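Local atomic coordinates of superoxide dismutase (Acidilobus saccharovorans, PDB entry 4FFK), a protein that catalyses the dismutation of superoxide to oxygen and hydrogen peroxide at a bound iron ion. Residues I90-Y95 and A176-E181; Y148-G153 and N170-L175. One frame throughout, in Å; residues are numbered along the deposited sequence.

Interaction 1: residues I90-Y95 and A176-E181; sequences ILHTLY and AVDVFE. With FE (Fe (III) ion), chain B.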
loop_
_atom_site.group_PDB
_atom_site.type_symbol
_atom_site.label_atom_id
_atom_site.label_comp_id
_atom_site.label_asym_id
_atom_site.label_seq_id
_atom_site.Cartn_x
_atom_site.Cartn_y
_atom_site.Cartn_z
ATOM N N ILE A 90 -7.195 4.377 -17.006
ATOM C CA ILE A 90 -6.437 3.775 -18.033
ATOM C C ILE A 90 -6.623 2.282 -18.022
ATOM O O ILE A 90 -6.701 1.651 -19.067
ATOM C CB ILE A 90 -4.940 4.112 -17.990
ATOM C CG1 ILE A 90 -4.285 3.501 -16.726
ATOM C CG2 ILE A 90 -4.710 5.582 -18.273
ATOM C CD1 ILE A 90 -2.893 4.023 -16.483
ATOM N N LEU A 91 -6.725 1.705 -16.835
ATOM C CA LEU A 91 -6.881 0.265 -16.760
ATOM C C LEU A 91 -8.268 -0.155 -17.206
ATOM O O LEU A 91 -8.425 -1.219 -17.829
ATOM C CB LEU A 91 -6.574 -0.248 -15.353
ATOM C CG LEU A 91 -5.077 -0.101 -15.067
ATOM C CD1 LEU A 91 -4.917 -0.500 -13.568
ATOM C CD2 LEU A 91 -4.273 -1.023 -15.999
ATOM N N HIS A 92 -9.290 0.652 -16.920
ATOM C CA HIS A 92 -10.630 0.270 -17.403
ATOM C C HIS A 92 -10.662 0.402 -18.882
ATOM O O HIS A 92 -11.229 -0.469 -19.562
ATOM C CB HIS A 92 -11.730 1.085 -16.775
ATOM C CG HIS A 92 -12.039 0.619 -15.407
ATOM N ND1 HIS A 92 -11.314 1.036 -14.307
ATOM C CD2 HIS A 92 -12.938 -0.283 -14.959
ATOM C CE1 HIS A 92 -11.761 0.396 -13.237
ATOM N NE2 HIS A 92 -12.758 -0.402 -13.602
ATOM N N THR A 93 -10.094 1.490 -19.375
ATOM C CA THR A 93 -10.018 1.685 -20.810
ATOM C C THR A 93 -9.405 0.478 -21.529
ATOM O O THR A 93 -9.954 0.005 -22.524
ATOM C CB THR A 93 -9.255 2.920 -21.130
ATOM O OG1 THR A 93 -9.939 4.018 -20.526
ATOM C CG2 THR A 93 -9.194 3.087 -22.646
ATOM N N LEU A 94 -8.286 -0.008 -21.011
ATOM C CA LEU A 94 -7.649 -1.242 -21.498
ATOM C C LEU A 94 -8.588 -2.415 -21.370
ATOM O O LEU A 94 -8.847 -3.171 -22.352
ATOM C CB LEU A 94 -6.384 -1.512 -20.688
ATOM C CG LEU A 94 -5.562 -2.733 -21.060
ATOM C CD1 LEU A 94 -5.187 -2.655 -22.539
ATOM C CD2 LEU A 94 -4.300 -2.752 -20.190
ATOM N N TYR A 95 -9.090 -2.610 -20.168
ATOM C CA TYR A 95 -10.006 -3.700 -19.905
ATOM C C TYR A 95 -11.123 -3.811 -20.963
ATOM O O TYR A 95 -11.334 -4.889 -21.484
ATOM C CB TYR A 95 -10.631 -3.445 -18.566
ATOM C CG TYR A 95 -11.610 -4.448 -18.082
ATOM C CD1 TYR A 95 -12.898 -4.058 -17.755
ATOM C CD2 TYR A 95 -11.204 -5.771 -17.800
ATOM C CE1 TYR A 95 -13.784 -4.934 -17.249
ATOM C CE2 TYR A 95 -12.087 -6.647 -17.242
ATOM C CZ TYR A 95 -13.385 -6.233 -17.022
ATOM O OH TYR A 95 -14.268 -7.089 -16.490
ATOM N N ALA A 176 -5.551 -6.860 -19.551
ATOM C CA ALA A 176 -5.782 -6.647 -18.135
ATOM C C ALA A 176 -7.119 -7.221 -17.817
ATOM O O ALA A 176 -8.072 -7.076 -18.596
ATOM C CB ALA A 176 -5.719 -5.135 -17.829
ATOM N N VAL A 177 -7.220 -7.855 -16.669
ATOM C CA VAL A 177 -8.524 -8.274 -16.185
ATOM C C VAL A 177 -8.721 -7.582 -14.828
ATOM O O VAL A 177 -7.862 -7.630 -13.976
ATOM C CB VAL A 177 -8.642 -9.809 -16.058
ATOM C CG1 VAL A 177 -7.509 -10.412 -15.230
ATOM C CG2 VAL A 177 -9.997 -10.194 -15.496
ATOM N N ASP A 178 -9.840 -6.926 -14.700
ATOM C CA ASP A 178 -10.265 -6.311 -13.435
ATOM C C ASP A 178 -10.809 -7.339 -12.503
ATOM O O ASP A 178 -11.737 -8.124 -12.842
ATOM C CB ASP A 178 -11.380 -5.361 -13.821
ATOM C CG ASP A 178 -11.797 -4.443 -12.734
ATOM O OD1 ASP A 178 -11.227 -4.432 -11.661
ATOM O OD2 ASP A 178 -12.686 -3.654 -13.046
ATOM N N VAL A 179 -10.263 -7.364 -11.288
ATOM C CA VAL A 179 -10.846 -8.169 -10.222
ATOM C C VAL A 179 -11.236 -7.370 -8.987
ATOM O O VAL A 179 -11.376 -7.908 -7.886
ATOM C CB VAL A 179 -9.964 -9.344 -9.830
ATOM C CG1 VAL A 179 -9.819 -10.283 -10.981
ATOM C CG2 VAL A 179 -8.506 -8.839 -9.418
ATOM N N PHE A 180 -11.517 -6.085 -9.181
ATOM C CA PHE A 180 -12.357 -5.471 -8.228
ATOM C C PHE A 180 -13.699 -6.182 -8.229
ATOM O O PHE A 180 -14.186 -6.595 -9.267
ATOM C CB PHE A 180 -12.675 -4.065 -8.642
ATOM C CG PHE A 180 -11.650 -3.076 -8.267
ATOM C CD1 PHE A 180 -12.026 -2.048 -7.386
ATOM C CD2 PHE A 180 -10.353 -3.123 -8.812
ATOM C CE1 PHE A 180 -11.080 -0.997 -7.041
ATOM C CE2 PHE A 180 -9.407 -2.124 -8.441
ATOM C CZ PHE A 180 -9.821 -1.078 -7.560
ATOM N N GLU A 181 -14.298 -6.269 -7.064
ATOM C CA GLU A 181 -15.534 -7.031 -6.976
ATOM C C GLU A 181 -16.593 -6.516 -7.917
ATOM O O GLU A 181 -17.437 -7.258 -8.406
ATOM C CB GLU A 181 -16.020 -6.967 -5.573
ATOM C CG GLU A 181 -15.139 -7.892 -4.702
ATOM C CD GLU A 181 -15.317 -7.680 -3.248
ATOM O OE1 GLU A 181 -15.772 -6.603 -2.807
ATOM O OE2 GLU A 181 -15.014 -8.614 -2.483
HETATM FE FE FE B . -13.406 -1.974 -12.448
HETATM O O HOH W 1 -10.301 -7.452 -20.362
HETATM O O HOH W 2 -11.844 -1.740 -11.139
#
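H92 and D178 meet through the iron(III) ion, which H92 NE2 binds at 2.1 Å and D178 OD2 at 1.9 Å. The imidazole and carboxylate planes stand 90° apart; H92 NE2 and D178 OD2, 3.3 Å from each other, are neighbouring ligands and not a hydrogen-bonded pair. H43, H182 and water 2 complete the five ligands. Second-shell bonds orient both groups: H92 ND1 is hydrogen-bonded to the carbonyl of G88, one turn earlier in the helix, and D178 OD1 receives the backbone N of F180 at 3.0 Å, from above the carboxylate plane, in an Asx turn. The F180 ring lies beside the site, one face under water 2.

Aromatic packing backs the D178 methylene. The Y95 ring is swung out to strand 176-178 with CG anti to the backbone N (chi1 -180°), and D178 CB sits over one of its faces, 3.9 Å from the ring centroid, in a CH-pi contact. The edge of this ring, near its plane, meets A176 O. Y195 holds the hydroxyl of Y95 and also the carbonyl of D178.

Apolar and water-mediated contacts finish the join: L94 CD2 presses on A176 CB at 3.6 Å, and water 1 donates to both Y95 O and A176 O. The axis of helix segment 90-95 runs at 108° to that of strand segment 176-178, joining the alpha-hairpin domain to the C-terminal domain, each segment supplying one iron ligand, as in other iron/manganese superoxide dismutases. Anchoring of both ligands by second-shell bonds probably limits how far the imidazole and carboxylate can turn about their side-chain bonds.

Interaction 2: residues Y148-G153 and N170-L175; sequences YDPVTG and NLIPLL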
loop_
_atom_site.group_PDB
_atom_site.type_symbol
_atom_site.label_atom_id
_atom_site.label_comp_id
_atom_site.label_asym_id
_atom_site.label_seq_id
_atom_site.Cartn_x
_atom_site.Cartn_y
_atom_site.Cartn_z
ATOM N N TYR A 148 4.220 -6.001 -21.458
ATOM C CA TYR A 148 5.458 -6.070 -22.217
ATOM C C TYR A 148 6.525 -5.293 -21.440
ATOM O O TYR A 148 6.273 -4.134 -21.081
ATOM C CB TYR A 148 5.216 -5.420 -23.573
ATOM C CG TYR A 148 6.514 -5.309 -24.376
ATOM C CD1 TYR A 148 7.142 -6.459 -24.870
ATOM C CD2 TYR A 148 7.104 -4.048 -24.636
ATOM C CE1 TYR A 148 8.336 -6.367 -25.599
ATOM C CE2 TYR A 148 8.286 -3.950 -25.370
ATOM C CZ TYR A 148 8.882 -5.116 -25.849
ATOM O OH TYR A 148 10.064 -5.053 -26.566
ATOM N N ASP A 149 7.677 -5.909 -21.196
ATOM C CA ASP A 149 8.778 -5.233 -20.530
ATOM C C ASP A 149 9.755 -4.665 -21.582
ATOM O O ASP A 149 10.501 -5.422 -22.157
ATOM C CB ASP A 149 9.544 -6.191 -19.655
ATOM C CG ASP A 149 10.805 -5.573 -19.107
ATOM O OD1 ASP A 149 10.891 -4.295 -19.112
ATOM O OD2 ASP A 149 11.649 -6.344 -18.632
ATOM N N PRO A 150 9.711 -3.357 -21.838
ATOM C CA PRO A 150 10.622 -2.779 -22.866
ATOM C C PRO A 150 12.094 -3.028 -22.598
ATOM O O PRO A 150 12.907 -2.975 -23.548
ATOM C CB PRO A 150 10.328 -1.280 -22.815
ATOM C CG PRO A 150 9.051 -1.163 -22.041
ATOM C CD PRO A 150 9.002 -2.305 -21.104
ATOM N N VAL A 151 12.472 -3.268 -21.350
ATOM C CA VAL A 151 13.867 -3.432 -21.025
ATOM C C VAL A 151 14.359 -4.714 -21.628
ATOM O O VAL A 151 15.501 -4.792 -22.089
ATOM C CB VAL A 151 14.093 -3.516 -19.497
ATOM C CG1 VAL A 151 15.495 -3.979 -19.186
ATOM C CG2 VAL A 151 13.755 -2.153 -18.812
ATOM N N THR A 152 13.524 -5.748 -21.598
ATOM C CA THR A 152 14.020 -7.066 -21.920
ATOM C C THR A 152 13.403 -7.592 -23.186
ATOM O O THR A 152 13.949 -8.499 -23.816
ATOM C CB THR A 152 13.811 -8.079 -20.785
ATOM O OG1 THR A 152 12.422 -8.148 -20.456
ATOM C CG2 THR A 152 14.636 -7.732 -19.566
ATOM N N GLY A 153 12.260 -7.039 -23.528
ATOM C CA GLY A 153 11.380 -7.637 -24.505
ATOM C C GLY A 153 10.549 -8.804 -23.975
ATOM O O GLY A 153 9.770 -9.357 -24.733
ATOM N N ASN A 170 6.926 1.816 -16.663
ATOM C CA ASN A 170 7.748 1.343 -17.784
ATOM C C ASN A 170 7.190 0.089 -18.466
ATOM O O ASN A 170 7.117 0.001 -19.703
ATOM C CB ASN A 170 9.187 1.117 -17.388
ATOM C CG ASN A 170 10.122 1.232 -18.622
ATOM O OD1 ASN A 170 9.964 2.150 -19.422
ATOM N ND2 ASN A 170 11.011 0.272 -18.802
ATOM N N LEU A 171 6.812 -0.884 -17.661
ATOM C CA LEU A 171 6.011 -2.021 -18.168
ATOM C C LEU A 171 4.819 -1.528 -18.935
ATOM O O LEU A 171 4.113 -0.600 -18.515
ATOM C CB LEU A 171 5.555 -2.888 -16.990
ATOM C CG LEU A 171 6.747 -3.467 -16.278
ATOM C CD1 LEU A 171 6.425 -3.774 -14.809
ATOM C CD2 LEU A 171 7.242 -4.674 -17.084
ATOM N N ILE A 172 4.554 -2.159 -20.085
ATOM C CA ILE A 172 3.475 -1.762 -20.948
ATOM C C ILE A 172 2.375 -2.823 -20.863
ATOM O O ILE A 172 2.586 -3.971 -21.242
ATOM C CB ILE A 172 3.974 -1.652 -22.422
ATOM C CG1 ILE A 172 5.199 -0.696 -22.468
ATOM C CG2 ILE A 172 2.815 -1.357 -23.420
ATOM C CD1 ILE A 172 5.726 -0.401 -23.869
ATOM N N PRO A 173 1.222 -2.437 -20.322
ATOM C CA PRO A 173 0.158 -3.432 -20.121
ATOM C C PRO A 173 -0.410 -3.732 -21.498
ATOM O O PRO A 173 -0.651 -2.814 -22.256
ATOM C CB PRO A 173 -0.881 -2.682 -19.288
ATOM C CG PRO A 173 -0.607 -1.163 -19.648
ATOM C CD PRO A 173 0.937 -1.131 -19.703
ATOM N N LEU A 174 -0.638 -5.002 -21.762
ATOM C CA LEU A 174 -1.244 -5.401 -23.020
ATOM C C LEU A 174 -2.662 -5.861 -22.814
ATOM O O LEU A 174 -3.540 -5.617 -23.672
ATOM C CB LEU A 174 -0.462 -6.554 -23.642
ATOM C CG LEU A 174 1.033 -6.251 -23.754
ATOM C CD1 LEU A 174 1.830 -7.430 -24.291
ATOM C CD2 LEU A 174 1.206 -5.029 -24.595
ATOM N N LEU A 175 -2.875 -6.555 -21.696
ATOM C CA LEU A 175 -4.131 -7.221 -21.462
ATOM C C LEU A 175 -4.340 -7.132 -19.972
ATOM O O LEU A 175 -3.401 -7.283 -19.224
ATOM C CB LEU A 175 -3.974 -8.701 -21.848
ATOM C CG LEU A 175 -5.075 -9.646 -21.386
ATOM C CD1 LEU A 175 -6.435 -9.276 -22.046
ATOM C CD2 LEU A 175 -4.613 -11.048 -21.726
#
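Y148 and I172 form an antiparallel hydrogen-bonded pair: Y148 N donates to I172 O at 2.6 Å, and I172 N returns a bond to Y148 O at 2.8 Å, both nearly straight (163° and 169°). Their side chains run the same way on one face of the sheet, where I172 CD1 touches the edge of the Y148 ring and lies 3.9 Å from P150 CG. L174 CD1 packs on Y148 CB. Where the strands part, P150 CG lies 3.2 Å from N170 O, and L171 CD2 rests on D149 CB.

One shell out, D149 shapes the turn that presents P150. Its CG is anti to the backbone N (chi1 172°), which carries the carboxylate over the loop: OD1 takes V151 N in an Asx turn and OD2 takes the T152 hydroxyl at 2.7 Å, both from above the carboxylate plane. Y86 and Y19 of the second subunit bond to OD1 and OD2, and the same Y86 holds N170 ND2. With an alanine here, V151 N, the T152 hydroxyl and the two tyrosines would lose their carboxylate partner, and the turn would probably be less firmly fixed. The carboxylate therefore ties a beta-hairpin turn to the subunit interface.

Strand 172-178 serves both contacts, its end at D178 in interaction 1 and its start at I172 in interaction 2; the centres of the two interactions are about 17 Å apart. Interaction 1 lies near the middle of the chain and joins two domains by metal coordination and aromatic packing; interaction 2 lies farther out, is still largely buried, and joins parts of one domain by backbone pairing. L94 bridges them, its CD2 lying 3.5 Å from P173 CB. Both reach the second subunit, with a difference in kind: the helix of interaction 1 packs against it through I90, L91, T93 and L94, by van der Waals contact, whereas interaction 2 adds hydrogen bonds between D149 and N170 and tyrosines of that subunit.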